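PDB 6YP6: NanS-p from Escherichia phage vB_EcoP_24B, which is probably a carbohydrate-binding esterase, a phage-encoded enzyme of the NanS-p type expected to remove acetyl groups from sialic acids. Local coordinates for residues K69-S80 and P206-N217. Residues are numbered along the deposited sequence; the frame is centred on the assembly and turned at random. Where two conformers were deposited one is given.
Sequences KGGQIRCRFKVS and PVLIDSIAVEVN
The R74 guanidinium lies over A213, whose CB sits 3.6 Å above the centre of one face. Its edge meets E215, S211 and a water. R74 NH2 forms a salt bridge with E215 OE2 at 2.8 Å, nearly straight. A weak bond joins NE to OE1. E215 OE2 is met from above the carboxylate plane, with the two flat groups 67° apart. With chi1 at 57°, R74 CG is flanked by both backbone N and carbonyl carbon, and the extended chain reaches across to the neighbouring strand. The water accepts from R74 NH1 at 2.7 Å and is also hydrogen-bonded to S211 OG.

R76 NH1 bonds D210 OD2 at 2.9 Å, again from above the carboxylate plane. T38 also binds this oxygen. NH1 has a second acceptor in E36 O, and W152 makes a cation-pi contact with R76. These partners probably help fix the guanidinium.

Strands 71-79 and 207-216 are antiparallel neighbours in one of the two sheets of a beta sandwich. D210 and S211 both face R76, forming a classic beta bulge. R76 N bonds S211 O and R76 O accepts from D210 N, so the ladder continues with its register shifted by one.

On the opposite face to R74 and R76, I73, C75, F77 and V207 pack on strand 88-95 of the second sheet. I209 CD1 lies 3.8 Å from F77 CB and 4.0 Å from C75 SG. F145 meets the F77 ring edge-to-face. Further along, I73 and V214 run side by side.

At the far end, N217 ND2 bonds K69 O at 3.1 Å, where helix 64-69 stops. N217 N bonds G70 O. G71 CA approaches E215 O to 3.2 Å in a CA-H...O contact.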
ATOM      1  N   LYS A  69       5.656 -17.086  -8.615  1.00 11.97           N
ATOM      2  CA  LYS A  69       6.513 -17.596  -7.561  1.00 12.05           C
ATOM      3  C   LYS A  69       5.994 -17.298  -6.168  1.00 11.44           C
ATOM      4  O   LYS A  69       6.458 -17.921  -5.202  1.00 12.36           O
ATOM      5  CB  LYS A  69       7.907 -16.977  -7.696  1.00 13.94           C
ATOM      6  CG  LYS A  69       8.617 -17.307  -8.991  1.00 15.68           C
ATOM      7  CD  LYS A  69       9.987 -16.630  -9.073  1.00 17.89           C
ATOM      8  CE  LYS A  69      10.669 -16.880 -10.409  1.00 20.01           C
ATOM      9  NZ  LYS A  69      11.386 -15.664 -10.886  1.00 21.82           N
ATOM     10  N   GLY A  70       5.054 -16.363  -6.039  1.00 10.82           N
ATOM     11  CA  GLY A  70       4.653 -15.854  -4.748  1.00 10.49           C
ATOM     12  C   GLY A  70       5.627 -14.813  -4.239  1.00  9.53           C
ATOM     13  O   GLY A  70       6.694 -14.574  -4.811  1.00 10.03           O
ATOM     14  N   GLY A  71       5.241 -14.174  -3.142  1.00  9.38           N
ATOM     15  CA  GLY A  71       6.023 -13.088  -2.567  1.00  9.08           C
ATOM     16  C   GLY A  71       5.113 -12.225  -1.713  1.00  8.52           C
ATOM     17  O   GLY A  71       4.075 -12.682  -1.251  1.00  9.56           O
ATOM     18  N   GLN A  72       5.521 -10.972  -1.520  0.50  8.58           N
ATOM     19  CA  GLN A  72       4.750 -10.080  -0.669  0.50  9.14           C
ATOM     20  C   GLN A  72       4.884  -8.635  -1.127  0.50  8.29           C
ATOM     21  O   GLN A  72       5.903  -8.231  -1.689  0.50  8.87           O
ATOM     22  CB  GLN A  72       5.202 -10.157   0.798  0.50 10.64           C
ATOM     23  CG  GLN A  72       5.079 -11.513   1.451  0.50 12.11           C
ATOM     24  CD  GLN A  72       5.140 -11.410   2.955  0.50 13.52           C
ATOM     25  OE1 GLN A  72       5.764 -10.502   3.508  0.50 15.26           O
ATOM     26  NE2 GLN A  72       4.454 -12.312   3.626  0.50 12.77           N
ATOM     27  N   ILE A  73       3.828  -7.864  -0.869  1.00  7.22           N
ATOM     28  CA  ILE A  73       3.840  -6.406  -0.880  1.00  7.48           C
ATOM     29  C   ILE A  73       3.794  -5.997   0.588  1.00  7.99           C
ATOM     30  O   ILE A  73       2.923  -6.473   1.319  1.00  8.65           O
ATOM     31  CB  ILE A  73       2.600  -5.858  -1.606  1.00  8.01           C
ATOM     32  CG1 ILE A  73       2.471  -6.418  -3.028  1.00  8.22           C
ATOM     33  CG2 ILE A  73       2.598  -4.325  -1.586  1.00  8.76           C
ATOM     34  CD1 ILE A  73       1.150  -6.086  -3.701  1.00  8.90           C
ATOM     35  N   ARG A  74       4.720  -5.145   1.036  1.00  7.76           N
ATOM     36  CA  ARG A  74       4.803  -4.844   2.464  1.00  8.27           C
ATOM     37  C   ARG A  74       5.101  -3.374   2.724  1.00  7.94           C
ATOM     38  O   ARG A  74       5.725  -2.679   1.914  1.00  8.29           O
ATOM     39  CB  ARG A  74       5.830  -5.716   3.199  1.00 10.43           C
ATOM     40  CG  ARG A  74       7.220  -5.651   2.661  1.00 11.48           C
ATOM     41  CD  ARG A  74       8.158  -6.401   3.586  1.00 13.19           C
ATOM     42  NE  ARG A  74       9.531  -6.480   3.094  1.00 14.22           N
ATOM     43  CZ  ARG A  74      10.477  -5.572   3.327  1.00 14.40           C
ATOM     44  NH1 ARG A  74      10.210  -4.475   4.012  1.00 14.98           N
ATOM     45  NH2 ARG A  74      11.696  -5.763   2.850  1.00 15.53           N
ATOM     46  N   CYS A  75       4.667  -2.916   3.895  1.00  7.45           N
ATOM     47  CA  CYS A  75       4.955  -1.573   4.363  1.00  7.32           C
ATOM     48  C   CYS A  75       4.961  -1.556   5.884  1.00  7.44           C
ATOM     49  O   CYS A  75       4.086  -2.147   6.515  1.00  9.13           O
ATOM     50  CB  CYS A  75       3.885  -0.604   3.848  1.00  7.53           C
ATOM     51  SG  CYS A  75       4.027   1.124   4.388  1.00  8.22           S
ATOM     52  N   ARG A  76       5.915  -0.832   6.456  1.00  7.26           N
ATOM     53  CA  ARG A  76       5.934  -0.522   7.882  1.00  7.36           C
ATOM     54  C   ARG A  76       5.733   0.983   8.023  1.00  7.05           C
ATOM     55  O   ARG A  76       6.444   1.772   7.381  1.00  7.12           O
ATOM     56  CB  ARG A  76       7.240  -0.996   8.523  1.00  8.04           C
ATOM     57  CG  ARG A  76       7.314  -0.699  10.018  1.00  8.38           C
ATOM     58  CD  ARG A  76       8.386  -1.512  10.726  1.00  9.59           C
ATOM     59  NE  ARG A  76       8.338  -1.339  12.183  1.00 10.12           N
ATOM     60  CZ  ARG A  76       9.076  -0.477  12.887  1.00 10.11           C
ATOM     61  NH1 ARG A  76       9.964   0.322  12.304  1.00 10.67           N
ATOM     62  NH2 ARG A  76       8.932  -0.422  14.202  1.00 11.28           N
ATOM     63  N   PHE A  77       4.762   1.376   8.852  1.00  7.15           N
ATOM     64  CA  PHE A  77       4.294   2.756   8.895  1.00  7.15           C
ATOM     65  C   PHE A  77       3.774   3.078  10.286  1.00  7.30           C
ATOM     66  O   PHE A  77       3.444   2.193  11.074  1.00  7.76           O
ATOM     67  CB  PHE A  77       3.180   2.996   7.842  1.00  7.36           C
ATOM     68  CG  PHE A  77       1.903   2.286   8.173  1.00  7.59           C
ATOM     69  CD1 PHE A  77       1.734   0.943   7.856  1.00  7.85           C
ATOM     70  CD2 PHE A  77       0.890   2.936   8.856  1.00  8.47           C
ATOM     71  CE1 PHE A  77       0.570   0.277   8.218  1.00  8.37           C
ATOM     72  CE2 PHE A  77      -0.269   2.270   9.212  1.00  8.92           C
ATOM     73  CZ  PHE A  77      -0.432   0.941   8.887  1.00  8.79           C
ATOM     74  N   LYS A  78       3.664   4.374  10.555  1.00  7.29           N
ATOM     75  CA  LYS A  78       3.170   4.893  11.820  1.00  7.54           C
ATOM     76  C   LYS A  78       2.273   6.069  11.491  1.00  7.76           C
ATOM     77  O   LYS A  78       2.673   6.971  10.753  1.00  9.28           O
ATOM     78  CB  LYS A  78       4.340   5.323  12.719  1.00  9.00           C
ATOM     79  CG  LYS A  78       3.966   6.236  13.872  1.00 11.69           C
ATOM     80  CD  LYS A  78       5.122   6.295  14.914  1.00 14.46           C
ATOM     81  CE  LYS A  78       5.481   7.690  15.348  1.00 16.90           C
ATOM     82  NZ  LYS A  78       6.326   7.570  16.547  1.00 16.98           N
ATOM     83  N   VAL A  79       1.072   6.086  12.041  1.00  7.44           N
ATOM     84  CA  VAL A  79       0.121   7.163  11.791  1.00  7.91           C
ATOM     85  C   VAL A  79       0.229   8.189  12.906  1.00  8.20           C
ATOM     86  O   VAL A  79       0.289   7.816  14.082  1.00  9.16           O
ATOM     87  CB  VAL A  79      -1.327   6.651  11.689  1.00  8.11           C
ATOM     88  CG1 VAL A  79      -2.225   7.768  11.196  1.00  8.51           C
ATOM     89  CG2 VAL A  79      -1.413   5.437  10.792  1.00  8.76           C
ATOM     90  N   SER A  80       0.191   9.472  12.552  0.50  9.09           N
ATOM     91  CA  SER A  80       0.279  10.569  13.505  0.50 10.32           C
ATOM     92  C   SER A  80      -1.036  11.341  13.524  0.50  9.82           C
ATOM     93  O   SER A  80      -1.695  11.489  12.492  0.50 10.60           O
ATOM     94  CB  SER A  80       1.422  11.507  13.098  0.50 12.28           C
ATOM     95  OG  SER A  80       1.706  12.467  14.097  0.50 13.90           O
ATOM     96  N   PRO A 206      -1.164  12.672   8.842  1.00  7.84           N
ATOM     97  CA  PRO A 206       0.275  12.570   8.571  1.00  8.73           C
ATOM     98  C   PRO A 206       0.720  11.136   8.827  1.00  8.34           C
ATOM     99  O   PRO A 206       0.239  10.479   9.755  1.00  8.59           O
ATOM    100  CB  PRO A 206       0.895  13.555   9.564  1.00  9.56           C
ATOM    101  CG  PRO A 206      -0.217  14.517   9.865  1.00  9.79           C
ATOM    102  CD  PRO A 206      -1.453  13.672   9.883  1.00  8.86           C
ATOM    103  N   VAL A 207       1.638  10.637   7.999  1.00  8.13           N
ATOM    104  CA  VAL A 207       2.110   9.261   8.128  1.00  8.09           C
ATOM    105  C   VAL A 207       3.627   9.224   8.031  1.00  7.67           C
ATOM    106  O   VAL A 207       4.233   9.943   7.227  1.00  8.58           O
ATOM    107  CB  VAL A 207       1.429   8.326   7.097  1.00  8.90           C
ATOM    108  CG1 VAL A 207       1.830   8.643   5.666  1.00  9.98           C
ATOM    109  CG2 VAL A 207       1.693   6.844   7.413  1.00  9.12           C
ATOM    110  N   LEU A 208       4.230   8.371   8.852  1.00  7.70           N
ATOM    111  CA  LEU A 208       5.652   8.077   8.799  1.00  8.20           C
ATOM    112  C   LEU A 208       5.823   6.712   8.148  1.00  7.86           C
ATOM    113  O   LEU A 208       5.182   5.736   8.553  1.00  8.92           O
ATOM    114  CB  LEU A 208       6.272   8.059  10.194  1.00  9.28           C
ATOM    115  CG  LEU A 208       6.745   9.406  10.736  1.00 12.85           C
ATOM    116  CD1 LEU A 208       5.618  10.381  10.858  1.00 14.34           C
ATOM    117  CD2 LEU A 208       7.434   9.193  12.072  1.00 13.67           C
ATOM    118  N   ILE A 209       6.685   6.643   7.148  1.00  7.68           N
ATOM    119  CA  ILE A 209       6.986   5.400   6.450  1.00  7.90           C
ATOM    120  C   ILE A 209       8.403   4.974   6.798  1.00  8.14           C
ATOM    121  O   ILE A 209       9.352   5.748   6.633  1.00  8.98           O
ATOM    122  CB  ILE A 209       6.832   5.566   4.926  1.00  9.48           C
ATOM    123  CG1 ILE A 209       5.442   6.043   4.550  1.00 11.25           C
ATOM    124  CG2 ILE A 209       7.231   4.273   4.213  1.00  9.49           C
ATOM    125  CD1 ILE A 209       4.387   5.085   4.843  1.00 12.95           C
ATOM    126  N   ASP A 210       8.546   3.742   7.267  1.00  7.69           N
ATOM    127  CA  ASP A 210       9.845   3.121   7.500  1.00  8.44           C
ATOM    128  C   ASP A 210      10.354   2.464   6.220  1.00  8.33           C
ATOM    129  O   ASP A 210      11.505   2.666   5.822  1.00  9.14           O
ATOM    130  CB  ASP A 210       9.680   2.073   8.610  1.00  9.12           C
ATOM    131  CG  ASP A 210      10.985   1.646   9.230  1.00 11.03           C
ATOM    132  OD1 ASP A 210      11.869   2.507   9.417  1.00 11.95           O
ATOM    133  OD2 ASP A 210      11.102   0.462   9.624  1.00 11.36           O
ATOM    134  N   SER A 211       9.491   1.678   5.579  1.00  8.08           N
ATOM    135  CA  SER A 211       9.846   0.969   4.367  1.00  8.23           C
ATOM    136  C   SER A 211       8.585   0.611   3.595  1.00  7.75           C
ATOM    137  O   SER A 211       7.490   0.500   4.159  1.00  7.89           O
ATOM    138  CB  SER A 211      10.618  -0.308   4.703  1.00 10.00           C
ATOM    139  OG  SER A 211       9.814  -1.187   5.469  1.00 11.60           O
ATOM    140  N   ILE A 212       8.773   0.429   2.285  1.00  7.81           N
ATOM    141  CA  ILE A 212       7.793  -0.143   1.365  1.00  7.94           C
ATOM    142  C   ILE A 212       8.577  -1.102   0.485  1.00  8.39           C
ATOM    143  O   ILE A 212       9.659  -0.746   0.015  1.00  9.27           O
ATOM    144  CB  ILE A 212       7.159   0.928   0.453  1.00  8.57           C
ATOM    145  CG1 ILE A 212       6.462   2.015   1.262  1.00  9.95           C
ATOM    146  CG2 ILE A 212       6.185   0.291  -0.544  1.00  9.17           C
ATOM    147  CD1 ILE A 212       6.146   3.253   0.462  1.00 11.22           C
ATOM    148  N   ALA A 213       8.056  -2.298   0.241  1.00  8.00           N
ATOM    149  CA  ALA A 213       8.772  -3.199  -0.651  1.00  7.90           C
ATOM    150  C   ALA A 213       7.821  -4.173  -1.325  1.00  7.68           C
ATOM    151  O   ALA A 213       6.749  -4.485  -0.801  1.00  8.33           O
ATOM    152  CB  ALA A 213       9.855  -4.003   0.081  1.00  9.37           C
ATOM    153  N   VAL A 214       8.238  -4.663  -2.487  1.00  7.27           N
ATOM    154  CA  VAL A 214       7.663  -5.858  -3.083  1.00  7.29           C
ATOM    155  C   VAL A 214       8.796  -6.852  -3.230  1.00  8.13           C
ATOM    156  O   VAL A 214       9.846  -6.520  -3.794  1.00  8.36           O
ATOM    157  CB  VAL A 214       6.966  -5.585  -4.426  1.00  7.72           C
ATOM    158  CG1 VAL A 214       6.383  -6.880  -4.973  1.00  8.61           C
ATOM    159  CG2 VAL A 214       5.880  -4.533  -4.264  1.00  7.93           C
ATOM    160  N   GLU A 215       8.593  -8.053  -2.705  1.00  8.65           N
ATOM    161  CA  GLU A 215       9.579  -9.123  -2.755  1.00  9.28           C
ATOM    162  C   GLU A 215       8.952 -10.323  -3.445  1.00  8.87           C
ATOM    163  O   GLU A 215       7.739 -10.552  -3.343  1.00  9.47           O
ATOM    164  CB  GLU A 215      10.046  -9.477  -1.339  1.00 11.82           C
ATOM    165  CG  GLU A 215      10.883  -8.364  -0.712  1.00 14.50           C
ATOM    166  CD  GLU A 215      11.122  -8.514   0.780  1.00 17.13           C
ATOM    167  OE1 GLU A 215      10.306  -9.152   1.489  1.00 17.51           O
ATOM    168  OE2 GLU A 215      12.144  -7.973   1.253  1.00 18.77           O
ATOM    169  N   VAL A 216       9.781 -11.064  -4.175  1.00  8.68           N
ATOM    170  CA  VAL A 216       9.348 -12.223  -4.940  1.00  9.30           C
ATOM    171  C   VAL A 216      10.159 -13.416  -4.462  1.00  9.85           C
ATOM    172  O   VAL A 216      11.387 -13.334  -4.327  1.00 10.09           O
ATOM    173  CB  VAL A 216       9.522 -11.991  -6.453  1.00  9.89           C
ATOM    174  CG1 VAL A 216       9.078 -13.197  -7.231  1.00 10.52           C
ATOM    175  CG2 VAL A 216       8.721 -10.750  -6.875  1.00 10.21           C
ATOM    176  N   ASN A 217       9.475 -14.516  -4.184  1.00 10.58           N
ATOM    177  CA  ASN A 217      10.174 -15.707  -3.731  1.00 12.67           C
ATOM    178  C   ASN A 217      11.177 -16.174  -4.784  1.00 14.70           C
ATOM    179  O   ASN A 217      10.937 -16.058  -5.984  1.00 14.69           O
ATOM    180  CB  ASN A 217       9.168 -16.816  -3.446  1.00 13.27           C
ATOM    181  CG  ASN A 217       8.262 -16.492  -2.283  1.00 14.07           C
ATOM    182  OD1 ASN A 217       8.650 -15.794  -1.352  1.00 15.47           O
ATOM    183  ND2 ASN A 217       7.045 -17.008  -2.330  1.00 13.90           N
TER
HETATM  184  O   HOH W   1       7.954  -3.167   4.828  1.00 14.42           O